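J domain-containing protein required for chloroplast accumulation response 1 (Arabidopsis thaliana, PDB 3AG7) is required for chloroplast photorelocation in low blue light and in darkness, modulating chloroplast actin filaments and needing the co-chaperone activity of its auxilin-like J domain. Local coordinates at residues R16-G21 with R27-T32. Residues are numbered along the deposited sequence; the frame is centred on the assembly and turned at random.
Sequences RKWSSG and RSLLST
Trp18 meets Leu29 and Thr32 with the indole edge running from NE1 round to CH2 and CZ3, a worked example of how one ring can join the end of one helix to a second helix and the turn that follows it, by an apolar touch and a polar bond together. The side chain leaves CB with CG anti to the backbone N (chi1 174°), which carries the ring across toward residues 27-32. CD1 passes the end of that segment loosely, and the next atom makes the polar link: Trp18 NE1 donates to the backbone O of Thr32 at 2.9 Å. This bond is bent, with 146° at the hydrogen, and the donor stands well above the carbonyl plane. Further round the ring, CE2 and CZ2 run beside the Thr32 hydroxyl, Thr32 OG1 lying 3.4 Å from Trp18 CZ2. Thr32 OG1 is turned back along its own segment, donating to Ser28 O at 2.7 Å. Trp18 CZ2 also faces Leu29 O, 3.6 Å away and near the ring plane. At the outermost corner Trp18 CH2 packs on Leu29 CD2 at 3.6 Å, and CZ3 flanks the same methyl. Lys22, from the intervening loop, adds a cation-pi contact to the indole and hydrogen bonds to Trp18 O and Thr32 OG1. The buried contact thus ties helix 5-19 to helix 26-30 in this all-helical, auxilin-like J-domain structure, and Leu29 extends the packing to Leu93 and Ala96 of helix 80-100.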
ATOM      1  N   ARG A  16       6.685  -0.522   9.290  1.00 14.42           N
ATOM      2  CA  ARG A  16       8.116  -0.119   9.244  1.00 15.07           C
ATOM      3  C   ARG A  16       9.008  -1.220   8.692  1.00 14.22           C
ATOM      4  O   ARG A  16       9.878  -0.950   7.854  1.00 16.91           O
ATOM      5  CB  ARG A  16       8.633   0.313  10.625  1.00 14.72           C
ATOM      6  CG  ARG A  16       8.276   1.746  11.007  1.00 20.91           C
ATOM      7  CD  ARG A  16       8.914   2.127  12.362  1.00 25.70           C
ATOM      8  NE  ARG A  16       8.805   1.096  13.405  1.00 31.74           N
ATOM      9  CZ  ARG A  16       7.981   1.178  14.456  1.00 27.47           C
ATOM     10  NH1 ARG A  16       7.197   2.218  14.590  1.00 23.70           N
ATOM     11  NH2 ARG A  16       7.937   0.220  15.361  1.00 29.65           N
ATOM     12  N   LYS A  17       8.778  -2.455   9.128  1.00 13.03           N
ATOM     13  CA  LYS A  17       9.590  -3.595   8.724  1.00 15.35           C
ATOM     14  C   LYS A  17       9.304  -3.854   7.249  1.00 15.99           C
ATOM     15  O   LYS A  17      10.224  -4.016   6.459  1.00 15.45           O
ATOM     16  CB  LYS A  17       9.300  -4.822   9.597  1.00 17.33           C
ATOM     17  CG  LYS A  17       9.823  -6.144   9.063  1.00 23.85           C
ATOM     18  CD  LYS A  17       9.086  -7.369   9.666  1.00 30.05           C
ATOM     19  CE  LYS A  17       7.544  -7.371   9.451  1.00 34.50           C
ATOM     20  NZ  LYS A  17       6.995  -6.921   8.100  1.00 32.65           N
ATOM     21  N   TRP A  18       8.032  -3.758   6.872  1.00 12.50           N
ATOM     22  CA  TRP A  18       7.658  -4.010   5.475  1.00 12.01           C
ATOM     23  C   TRP A  18       8.226  -2.961   4.502  1.00 11.73           C
ATOM     24  O   TRP A  18       8.697  -3.298   3.409  1.00 12.78           O
ATOM     25  CB  TRP A  18       6.153  -4.176   5.351  1.00  9.77           C
ATOM     26  CG  TRP A  18       5.686  -4.294   3.897  1.00 10.46           C
ATOM     27  CD1 TRP A  18       5.675  -5.423   3.127  1.00 11.97           C
ATOM     28  CD2 TRP A  18       5.140  -3.259   3.101  1.00 13.20           C
ATOM     29  NE1 TRP A  18       5.211  -5.133   1.875  1.00 11.94           N
ATOM     30  CE2 TRP A  18       4.871  -3.805   1.830  1.00 10.65           C
ATOM     31  CE3 TRP A  18       4.865  -1.910   3.330  1.00 11.11           C
ATOM     32  CZ2 TRP A  18       4.314  -3.048   0.799  1.00 11.50           C
ATOM     33  CZ3 TRP A  18       4.363  -1.160   2.311  1.00 13.75           C
ATOM     34  CH2 TRP A  18       4.084  -1.727   1.062  1.00 10.37           C
ATOM     35  N   SER A  19       8.238  -1.704   4.903  1.00 10.86           N
ATOM     36  CA  SER A  19       8.525  -0.648   3.971  1.00 13.43           C
ATOM     37  C   SER A  19      10.020  -0.367   3.905  1.00 14.25           C
ATOM     38  O   SER A  19      10.482   0.374   3.027  1.00 15.07           O
ATOM     39  CB  SER A  19       7.764   0.628   4.333  1.00 13.97           C
ATOM     40  OG  SER A  19       8.167   1.163   5.601  1.00 17.16           O
ATOM     41  N   SER A  20      10.758  -0.921   4.867  1.00 13.57           N
ATOM     42  CA  SER A  20      12.210  -0.642   4.967  1.00 13.45           C
ATOM     43  C   SER A  20      12.923  -0.932   3.661  1.00 14.73           C
ATOM     44  O   SER A  20      12.850  -2.051   3.142  1.00 14.11           O
ATOM     45  CB  SER A  20      12.871  -1.509   6.023  1.00 15.49           C
ATOM     46  OG  SER A  20      14.219  -1.079   6.174  1.00 15.16           O
ATOM     47  N   GLY A  21      13.655   0.067   3.176  1.00 13.51           N
ATOM     48  CA  GLY A  21      14.446  -0.063   1.939  1.00 15.81           C
ATOM     49  C   GLY A  21      13.573  -0.081   0.700  1.00 16.79           C
ATOM     50  O   GLY A  21      14.067  -0.354  -0.406  1.00 16.45           O
ATOM     51  N   ARG A  27       7.538   0.447  -7.521  1.00 10.22           N
ATOM     52  CA  ARG A  27       7.519  -0.977  -7.849  1.00 10.06           C
ATOM     53  C   ARG A  27       7.861  -1.843  -6.639  1.00 11.04           C
ATOM     54  O   ARG A  27       7.325  -2.952  -6.467  1.00 11.00           O
ATOM     55  CB  ARG A  27       8.506  -1.252  -8.971  1.00  9.02           C
ATOM     56  CG  ARG A  27       8.081  -0.656 -10.280  1.00  8.95           C
ATOM     57  CD  ARG A  27       9.188  -0.895 -11.297  1.00  8.49           C
ATOM     58  NE  ARG A  27       8.864  -0.347 -12.619  1.00 10.20           N
ATOM     59  CZ  ARG A  27       9.226   0.862 -13.035  1.00 12.48           C
ATOM     60  NH1 ARG A  27       9.814   1.718 -12.199  1.00 11.77           N
ATOM     61  NH2 ARG A  27       8.941   1.257 -14.277  1.00 15.73           N
ATOM     62  N   SER A  28       8.789  -1.374  -5.806  1.00  9.95           N
ATOM     63  CA  SER A  28       9.140  -2.143  -4.584  1.00  9.73           C
ATOM     64  C   SER A  28       7.926  -2.333  -3.662  1.00 10.09           C
ATOM     65  O   SER A  28       7.731  -3.423  -3.086  1.00 10.34           O
ATOM     66  CB  SER A  28      10.252  -1.441  -3.796  1.00 11.47           C
ATOM     67  OG  SER A  28      11.499  -1.451  -4.501  1.00 10.38           O
ATOM     68  N   LEU A  29       7.135  -1.275  -3.525  1.00 11.50           N
ATOM     69  CA  LEU A  29       5.899  -1.328  -2.707  1.00  9.30           C
ATOM     70  C   LEU A  29       4.819  -2.144  -3.409  1.00  8.75           C
ATOM     71  O   LEU A  29       4.280  -3.072  -2.818  1.00  9.87           O
ATOM     72  CB  LEU A  29       5.367   0.069  -2.428  1.00  9.53           C
ATOM     73  CG  LEU A  29       6.333   1.003  -1.677  1.00 11.33           C
ATOM     74  CD1 LEU A  29       5.746   2.420  -1.655  1.00 11.71           C
ATOM     75  CD2 LEU A  29       6.672   0.487  -0.232  1.00 10.23           C
ATOM     76  N   LEU A  30       4.535  -1.834  -4.670  1.00  9.14           N
ATOM     77  CA  LEU A  30       3.456  -2.545  -5.405  1.00  7.57           C
ATOM     78  C   LEU A  30       3.688  -4.077  -5.522  1.00  9.31           C
ATOM     79  O   LEU A  30       2.745  -4.863  -5.367  1.00  9.51           O
ATOM     80  CB  LEU A  30       3.230  -1.964  -6.809  1.00 10.35           C
ATOM     81  CG  LEU A  30       2.676  -0.537  -6.903  1.00  9.13           C
ATOM     82  CD1 LEU A  30       2.759  -0.024  -8.386  1.00 11.82           C
ATOM     83  CD2 LEU A  30       1.244  -0.489  -6.336  1.00 14.42           C
ATOM     84  N   SER A  31       4.924  -4.469  -5.797  1.00  8.78           N
ATOM     85  CA  SER A  31       5.305  -5.863  -5.994  1.00 10.53           C
ATOM     86  C   SER A  31       5.296  -6.674  -4.673  1.00 11.15           C
ATOM     87  O   SER A  31       5.473  -7.908  -4.693  1.00 10.63           O
ATOM     88  CB  SER A  31       6.687  -5.978  -6.676  1.00  9.17           C
ATOM     89  OG  SER A  31       7.697  -5.529  -5.805  1.00 10.65           O
ATOM     90  N   THR A  32       5.127  -5.992  -3.549  1.00  8.33           N
ATOM     91  CA  THR A  32       5.145  -6.650  -2.231  1.00  9.79           C
ATOM     92  C   THR A  32       3.923  -6.329  -1.336  1.00 10.80           C
ATOM     93  O   THR A  32       3.902  -6.711  -0.163  1.00 11.12           O
ATOM     94  CB  THR A  32       6.418  -6.313  -1.410  1.00 10.64           C
ATOM     95  OG1 THR A  32       6.487  -4.893  -1.134  1.00 12.60           O
ATOM     96  CG2 THR A  32       7.675  -6.817  -2.124  1.00 12.80           C
TER